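Local atomic coordinates of alcohol dehydrogenase IV (Corynebacterium glutamicum, PDB entry 3IV7), a protein that probably works as a maleylacetate reductase of the iron-containing alcohol dehydrogenase family, using a nicotinamide cofactor. Residues Lys39-Ala52 with Ala56-Val68. Sequence-based numbering, arbitrary orientation.
Sequences KVMVIAGEREMSIA and ASEIEVAIWHDEV
Met41, a selenomethionine, runs straight out from its strand, with CG anti to the backbone N (chi1 178°) and chi2 and chi3 also extended, and this carries its CE methyl over one face of the His65 imidazole. That ring is itself swung alongside by a chi1 of -175°, and the CH-pi contact places CE 4.0 Å from the ring centroid. Met49, another selenomethionine, points toward the second strand and bends at chi2 (-61°), which brings SE obliquely to the Trp64 six-membered ring, 5.1 Å from its centroid, as a Met-aromatic contact, while its CE lies against Trp64 CB.

Between these two groups runs the parallel pairing of strands 40-43 and 63-65, a worked example of the right-handed beta-alpha-beta crossover. Val40 O opens the ladder by accepting two N-H groups in its carbonyl plane, Ala62 N at 2.8 Å and Ile63 N at 3.2 Å. Val42 N then donates to Ile63 O, Val42 O accepts from His65 N, and Ala44 N closes the series on His65 O (3.0 Å).

On the helix side, the Trp64 indole lies beside Val42, whose CB is 3.8 Å from Trp64 CE3, and Val61 CG1 sits over the centre of one indole face. The Val42 and Val61 side chains cross at about a right angle, touching through their CG2 methyls. One water bridges Glu46 N and Asp66 O.

Strand 63-65 is outermost in the chain's parallel sheet, and strand 40-43 separates it from strand 91-96. Helices 74-86 and 98-111 cover the face bearing Met41, Ile43 and His65; helix 49-55 packs on the other, where His53 stacks on Trp64, and Ile59 reaches helix 24-35.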
ATOM      1  N   LYS A  39      -3.548 -26.926  14.789  1.00 30.34           N
ATOM      2  CA  LYS A  39      -2.395 -27.778  14.483  1.00 25.41           C
ATOM      3  C   LYS A  39      -1.335 -27.009  13.737  1.00 28.17           C
ATOM      4  O   LYS A  39      -1.188 -27.144  12.526  1.00 27.45           O
ATOM      5  CB  LYS A  39      -2.823 -29.010  13.686  1.00 27.72           C
ATOM      6  CG  LYS A  39      -3.721 -29.967  14.463  1.00 30.44           C
ATOM      7  CD  LYS A  39      -3.529 -31.404  14.034  1.00 45.43           C
ATOM      8  CE  LYS A  39      -2.284 -32.022  14.672  1.00 46.86           C
ATOM      9  NZ  LYS A  39      -2.202 -33.486  14.405  1.00 45.08           N
ATOM     10  N   VAL A  40      -0.560 -26.253  14.510  1.00 25.66           N
ATOM     11  CA  VAL A  40       0.429 -25.365  14.031  1.00 25.64           C
ATOM     12  C   VAL A  40       1.753 -26.073  13.750  1.00 26.83           C
ATOM     13  O   VAL A  40       2.237 -26.884  14.555  1.00 24.52           O
ATOM     14  CB  VAL A  40       0.703 -24.255  15.082  1.00 28.12           C
ATOM     15  CG1 VAL A  40       1.783 -23.281  14.577  1.00 22.26           C
ATOM     16  CG2 VAL A  40      -0.600 -23.503  15.449  1.00 24.40           C
HETATM   17  N   MSE A  41       2.345 -25.739  12.616  1.00 24.10           N
HETATM   18  CA  MSE A  41       3.664 -26.221  12.256  1.00 24.62           C
HETATM   19  C   MSE A  41       4.621 -25.044  12.241  1.00 28.21           C
HETATM   20  O   MSE A  41       4.411 -24.074  11.507  1.00 26.21           O
HETATM   21  CB  MSE A  41       3.622 -26.882  10.890  1.00 22.08           C
HETATM   22  CG  MSE A  41       4.995 -27.408  10.338  1.00 27.50           C
HETATM   23 SE   MSE A  41       4.666 -28.327   8.642  0.75 24.92          SE
HETATM   24  CE  MSE A  41       6.458 -28.845   8.110  1.00 20.61           C
ATOM     25  N   VAL A  42       5.661 -25.114  13.074  1.00 30.51           N
ATOM     26  CA  VAL A  42       6.695 -24.076  13.105  1.00 27.71           C
ATOM     27  C   VAL A  42       7.917 -24.552  12.303  1.00 29.07           C
ATOM     28  O   VAL A  42       8.426 -25.675  12.494  1.00 27.10           O
ATOM     29  CB  VAL A  42       7.114 -23.716  14.545  1.00 27.89           C
ATOM     30  CG1 VAL A  42       8.296 -22.782  14.538  1.00 30.51           C
ATOM     31  CG2 VAL A  42       5.941 -23.064  15.301  1.00 30.69           C
ATOM     32  N   ILE A  43       8.362 -23.705  11.398  1.00 26.48           N
ATOM     33  CA  ILE A  43       9.458 -24.022  10.507  1.00 27.33           C
ATOM     34  C   ILE A  43      10.592 -23.084  10.834  1.00 27.57           C
ATOM     35  O   ILE A  43      10.426 -21.863  10.784  1.00 25.11           O
ATOM     36  CB  ILE A  43       9.038 -23.834   9.011  1.00 24.54           C
ATOM     37  CG1 ILE A  43       7.912 -24.780   8.657  1.00 32.83           C
ATOM     38  CG2 ILE A  43      10.249 -24.032   8.071  1.00 24.75           C
ATOM     39  CD1 ILE A  43       7.069 -24.326   7.515  1.00 26.52           C
ATOM     40  N   ALA A  44      11.752 -23.644  11.132  1.00 25.97           N
ATOM     41  CA  ALA A  44      12.924 -22.837  11.471  1.00 29.57           C
ATOM     42  C   ALA A  44      14.188 -23.709  11.335  1.00 27.73           C
ATOM     43  O   ALA A  44      14.164 -24.865  11.673  1.00 31.21           O
ATOM     44  CB  ALA A  44      12.802 -22.298  12.933  1.00 25.85           C
ATOM     45  N   GLY A  45      15.259 -23.147  10.801  1.00 28.35           N
ATOM     46  CA  GLY A  45      16.520 -23.869  10.719  1.00 31.64           C
ATOM     47  C   GLY A  45      17.075 -24.099  12.116  1.00 33.67           C
ATOM     48  O   GLY A  45      16.720 -23.372  13.069  1.00 28.78           O
ATOM     49  N   GLU A  46      17.924 -25.118  12.244  1.00 36.52           N
ATOM     50  CA  GLU A  46      18.532 -25.508  13.540  1.00 36.45           C
ATOM     51  C   GLU A  46      19.079 -24.318  14.306  1.00 36.66           C
ATOM     52  O   GLU A  46      18.895 -24.220  15.499  1.00 37.52           O
ATOM     53  CB  GLU A  46      19.656 -26.514  13.301  1.00 39.03           C
ATOM     54  CG  GLU A  46      19.176 -27.886  12.793  1.00 47.86           C
ATOM     55  CD  GLU A  46      20.309 -28.726  12.154  1.00 60.23           C
ATOM     56  OE1 GLU A  46      21.500 -28.444  12.433  1.00 49.51           O
ATOM     57  OE2 GLU A  46      19.994 -29.667  11.374  1.00 63.18           O
ATOM     58  N   ARG A  47      19.708 -23.387  13.598  1.00 35.71           N
ATOM     59  CA  ARG A  47      20.288 -22.228  14.219  1.00 39.26           C
ATOM     60  C   ARG A  47      19.243 -21.202  14.691  1.00 39.65           C
ATOM     61  O   ARG A  47      19.600 -20.250  15.366  1.00 40.09           O
ATOM     62  CB  ARG A  47      21.259 -21.532  13.256  1.00 42.45           C
ATOM     63  CG  ARG A  47      22.486 -22.351  12.890  1.00 47.52           C
ATOM     64  CD  ARG A  47      23.264 -21.673  11.758  1.00 52.29           C
ATOM     65  N   GLU A  48      17.982 -21.345  14.267  1.00 35.53           N
ATOM     66  CA  GLU A  48      16.931 -20.445  14.731  1.00 32.49           C
ATOM     67  C   GLU A  48      15.923 -21.136  15.612  1.00 29.57           C
ATOM     68  O   GLU A  48      14.980 -20.508  16.073  1.00 28.44           O
ATOM     69  CB  GLU A  48      16.187 -19.802  13.558  1.00 35.70           C
ATOM     70  CG  GLU A  48      16.864 -18.559  12.987  1.00 42.64           C
ATOM     71  CD  GLU A  48      17.893 -18.899  11.946  1.00 48.37           C
ATOM     72  OE1 GLU A  48      17.506 -19.469  10.889  1.00 39.74           O
ATOM     73  OE2 GLU A  48      19.076 -18.565  12.166  1.00 54.15           O
HETATM   74  N   MSE A  49      16.080 -22.435  15.818  1.00 28.98           N
HETATM   75  CA  MSE A  49      15.085 -23.180  16.568  1.00 31.04           C
HETATM   76  C   MSE A  49      14.917 -22.744  18.018  1.00 31.46           C
HETATM   77  O   MSE A  49      13.808 -22.750  18.531  1.00 29.41           O
HETATM   78  CB  MSE A  49      15.361 -24.679  16.514  1.00 31.67           C
HETATM   79  CG  MSE A  49      14.532 -25.381  15.481  1.00 35.87           C
HETATM   80 SE   MSE A  49      12.598 -25.218  15.801  0.75 28.97          SE
HETATM   81  CE  MSE A  49      12.051 -26.279  14.174  1.00 28.04           C
ATOM     82  N   SER A  50      16.019 -22.454  18.699  1.00 29.90           N
ATOM     83  CA  SER A  50      15.940 -21.996  20.090  1.00 34.54           C
ATOM     84  C   SER A  50      15.071 -20.740  20.150  1.00 33.24           C
ATOM     85  O   SER A  50      14.181 -20.625  20.967  1.00 35.82           O
ATOM     86  CB  SER A  50      17.341 -21.705  20.637  1.00 36.70           C
ATOM     87  OG  SER A  50      17.279 -21.014  21.857  1.00 42.83           O
ATOM     88  N   ILE A  51      15.331 -19.834  19.239  1.00 29.78           N
ATOM     89  CA  ILE A  51      14.585 -18.624  19.129  1.00 34.09           C
ATOM     90  C   ILE A  51      13.107 -18.879  18.701  1.00 31.97           C
ATOM     91  O   ILE A  51      12.228 -18.222  19.168  1.00 29.94           O
ATOM     92  CB  ILE A  51      15.263 -17.702  18.161  1.00 34.68           C
ATOM     93  CG1 ILE A  51      16.485 -17.092  18.840  1.00 40.54           C
ATOM     94  CG2 ILE A  51      14.333 -16.619  17.722  1.00 34.95           C
ATOM     95  N   ALA A  52      12.879 -19.868  17.840  1.00 30.25           N
ATOM     96  CA  ALA A  52      11.523 -20.210  17.398  1.00 29.96           C
ATOM     97  C   ALA A  52      10.719 -20.764  18.546  1.00 27.33           C
ATOM     98  O   ALA A  52       9.551 -20.485  18.665  1.00 27.80           O
ATOM     99  CB  ALA A  52      11.543 -21.212  16.219  1.00 24.56           C
ATOM    100  N   ALA A  56       7.210 -19.116  19.833  1.00 25.72           N
ATOM    101  CA  ALA A  56       5.967 -19.876  19.916  1.00 26.77           C
ATOM    102  C   ALA A  56       5.610 -20.321  21.360  1.00 26.90           C
ATOM    103  O   ALA A  56       4.791 -21.219  21.533  1.00 25.36           O
ATOM    104  CB  ALA A  56       6.049 -21.091  19.003  1.00 24.87           C
ATOM    105  N   SER A  57       6.224 -19.691  22.379  1.00 27.03           N
ATOM    106  CA  SER A  57       6.033 -20.103  23.771  1.00 29.30           C
ATOM    107  C   SER A  57       4.612 -19.866  24.300  1.00 32.04           C
ATOM    108  O   SER A  57       4.232 -20.436  25.311  1.00 32.83           O
ATOM    109  CB  SER A  57       7.035 -19.394  24.694  1.00 25.82           C
ATOM    110  OG  SER A  57       6.833 -17.992  24.651  1.00 30.06           O
ATOM    111  N   GLU A  58       3.840 -19.027  23.632  1.00 31.96           N
ATOM    112  CA  GLU A  58       2.478 -18.791  24.062  1.00 31.71           C
ATOM    113  C   GLU A  58       1.458 -19.556  23.239  1.00 31.76           C
ATOM    114  O   GLU A  58       0.251 -19.328  23.393  1.00 31.67           O
ATOM    115  CB  GLU A  58       2.148 -17.302  24.034  1.00 34.67           C
ATOM    116  CG  GLU A  58       3.101 -16.413  24.827  1.00 30.07           C
ATOM    117  CD  GLU A  58       2.544 -15.029  25.038  1.00 37.37           C
ATOM    118  OE1 GLU A  58       1.348 -14.921  25.376  1.00 45.40           O
ATOM    119  OE2 GLU A  58       3.287 -14.045  24.844  1.00 40.08           O
ATOM    120  N   ILE A  59       1.916 -20.469  22.371  1.00 30.55           N
ATOM    121  CA  ILE A  59       0.989 -21.307  21.600  1.00 29.73           C
ATOM    122  C   ILE A  59       1.335 -22.776  21.666  1.00 30.95           C
ATOM    123  O   ILE A  59       2.423 -23.154  22.097  1.00 30.11           O
ATOM    124  CB  ILE A  59       0.904 -20.878  20.089  1.00 29.15           C
ATOM    125  CG1 ILE A  59       2.261 -21.046  19.366  1.00 32.59           C
ATOM    126  CG2 ILE A  59       0.408 -19.457  19.969  1.00 23.75           C
ATOM    127  CD1 ILE A  59       2.131 -20.958  17.758  1.00 27.45           C
ATOM    128  N   GLU A  60       0.393 -23.608  21.225  1.00 31.16           N
ATOM    129  CA  GLU A  60       0.615 -25.028  21.116  1.00 33.43           C
ATOM    130  C   GLU A  60       1.129 -25.284  19.709  1.00 30.42           C
ATOM    131  O   GLU A  60       0.572 -24.781  18.743  1.00 32.09           O
ATOM    132  CB  GLU A  60      -0.691 -25.819  21.318  1.00 36.19           C
ATOM    133  CG  GLU A  60      -1.551 -25.421  22.551  1.00 47.85           C
ATOM    134  CD  GLU A  60      -0.974 -25.894  23.866  1.00 55.40           C
ATOM    135  OE1 GLU A  60       0.263 -26.027  23.973  1.00 63.40           O
ATOM    136  OE2 GLU A  60      -1.768 -26.120  24.808  1.00 70.45           O
ATOM    137  N   VAL A  61       2.186 -26.064  19.601  1.00 29.64           N
ATOM    138  CA  VAL A  61       2.783 -26.355  18.328  1.00 28.21           C
ATOM    139  C   VAL A  61       2.716 -27.840  18.075  1.00 28.40           C
ATOM    140  O   VAL A  61       3.218 -28.633  18.876  1.00 28.25           O
ATOM    141  CB  VAL A  61       4.216 -25.904  18.294  1.00 27.68           C
ATOM    142  CG1 VAL A  61       4.921 -26.466  17.056  1.00 24.51           C
ATOM    143  CG2 VAL A  61       4.292 -24.331  18.326  1.00 24.89           C
ATOM    144  N   ALA A  62       2.104 -28.221  16.955  1.00 25.11           N
ATOM    145  CA  ALA A  62       1.950 -29.636  16.594  1.00 27.11           C
ATOM    146  C   ALA A  62       3.244 -30.222  16.052  1.00 27.51           C
ATOM    147  O   ALA A  62       3.586 -31.352  16.336  1.00 27.91           O
ATOM    148  CB  ALA A  62       0.840 -29.790  15.570  1.00 27.52           C
ATOM    149  N   ILE A  63       3.940 -29.464  15.230  1.00 29.87           N
ATOM    150  CA  ILE A  63       5.168 -29.949  14.592  1.00 27.97           C
ATOM    151  C   ILE A  63       6.221 -28.853  14.551  1.00 27.07           C
ATOM    152  O   ILE A  63       5.909 -27.694  14.230  1.00 28.10           O
ATOM    153  CB  ILE A  63       4.904 -30.397  13.108  1.00 25.78           C
ATOM    154  CG1 ILE A  63       4.087 -31.688  13.056  1.00 30.98           C
ATOM    155  CG2 ILE A  63       6.240 -30.571  12.364  1.00 21.08           C
ATOM    156  CD1 ILE A  63       4.863 -32.971  13.557  1.00 31.72           C
ATOM    157  N   TRP A  64       7.460 -29.226  14.886  1.00 25.83           N
ATOM    158  CA  TRP A  64       8.633 -28.359  14.732  1.00 26.93           C
ATOM    159  C   TRP A  64       9.474 -28.950  13.599  1.00 28.18           C
ATOM    160  O   TRP A  64       9.896 -30.097  13.683  1.00 30.12           O
ATOM    161  CB  TRP A  64       9.473 -28.341  15.997  1.00 27.13           C
ATOM    162  CG  TRP A  64       8.727 -27.952  17.219  1.00 27.29           C
ATOM    163  CD1 TRP A  64       8.085 -28.780  18.070  1.00 26.46           C
ATOM    164  CD2 TRP A  64       8.615 -26.644  17.763  1.00 26.19           C
ATOM    165  NE1 TRP A  64       7.531 -28.065  19.096  1.00 33.55           N
ATOM    166  CE2 TRP A  64       7.862 -26.749  18.944  1.00 29.60           C
ATOM    167  CE3 TRP A  64       9.046 -25.379  17.345  1.00 27.49           C
ATOM    168  CZ2 TRP A  64       7.531 -25.648  19.715  1.00 31.04           C
ATOM    169  CZ3 TRP A  64       8.751 -24.293  18.125  1.00 30.67           C
ATOM    170  CH2 TRP A  64       7.983 -24.429  19.299  1.00 26.21           C
ATOM    171  N   HIS A  65       9.692 -28.184  12.543  1.00 23.87           N
ATOM    172  CA  HIS A  65      10.361 -28.697  11.371  1.00 26.47           C
ATOM    173  C   HIS A  65      11.596 -27.881  11.119  1.00 27.82           C
ATOM    174  O   HIS A  65      11.504 -26.665  10.912  1.00 27.56           O
ATOM    175  CB  HIS A  65       9.405 -28.633  10.172  1.00 26.40           C
ATOM    176  CG  HIS A  65       9.952 -29.246   8.926  1.00 31.00           C
ATOM    177  ND1 HIS A  65       9.876 -30.600   8.666  1.00 28.72           N
ATOM    178  CD2 HIS A  65      10.575 -28.689   7.856  1.00 22.57           C
ATOM    179  CE1 HIS A  65      10.438 -30.851   7.495  1.00 29.11           C
ATOM    180  NE2 HIS A  65      10.870 -29.711   6.984  1.00 28.68           N
ATOM    181  N   ASP A  66      12.774 -28.531  11.159  1.00 27.40           N
ATOM    182  CA  ASP A  66      14.021 -27.811  10.990  1.00 27.90           C
ATOM    183  C   ASP A  66      14.806 -28.049   9.708  1.00 29.54           C
ATOM    184  O   ASP A  66      15.879 -27.433   9.525  1.00 31.01           O
ATOM    185  CB  ASP A  66      14.920 -27.932  12.223  1.00 26.61           C
ATOM    186  CG  ASP A  66      15.454 -29.356  12.458  1.00 34.48           C
ATOM    187  OD1 ASP A  66      15.295 -30.253  11.598  1.00 36.24           O
ATOM    188  OD2 ASP A  66      16.037 -29.561  13.537  1.00 45.94           O
ATOM    189  N   GLU A  67      14.255 -28.819   8.762  1.00 29.83           N
ATOM    190  CA  GLU A  67      14.978 -29.036   7.501  1.00 29.90           C
ATOM    191  C   GLU A  67      14.810 -27.868   6.549  1.00 32.01           C
ATOM    192  O   GLU A  67      13.998 -27.901   5.659  1.00 38.66           O
ATOM    193  CB  GLU A  67      14.608 -30.361   6.810  1.00 28.23           C
ATOM    194  CG  GLU A  67      15.515 -30.599   5.608  1.00 28.84           C
ATOM    195  CD  GLU A  67      15.214 -31.851   4.814  1.00 34.26           C
ATOM    196  OE1 GLU A  67      14.104 -32.407   4.907  1.00 29.50           O
ATOM    197  OE2 GLU A  67      16.099 -32.242   4.030  1.00 34.22           O
ATOM    198  N   VAL A  68      15.613 -26.839   6.752  1.00 32.09           N
ATOM    199  CA  VAL A  68      15.590 -25.658   5.940  1.00 30.67           C
ATOM    200  C   VAL A  68      16.871 -25.691   5.143  1.00 33.15           C
ATOM    201  O   VAL A  68      17.937 -25.855   5.707  1.00 31.66           O
ATOM    202  CB  VAL A  68      15.522 -24.394   6.817  1.00 32.04           C
ATOM    203  CG1 VAL A  68      15.714 -23.109   5.986  1.00 28.15           C
ATOM    204  CG2 VAL A  68      14.218 -24.380   7.608  1.00 29.23           C
TER
HETATM  205  O   HOH W   1      18.605 -26.731   9.856  1.00 42.72           O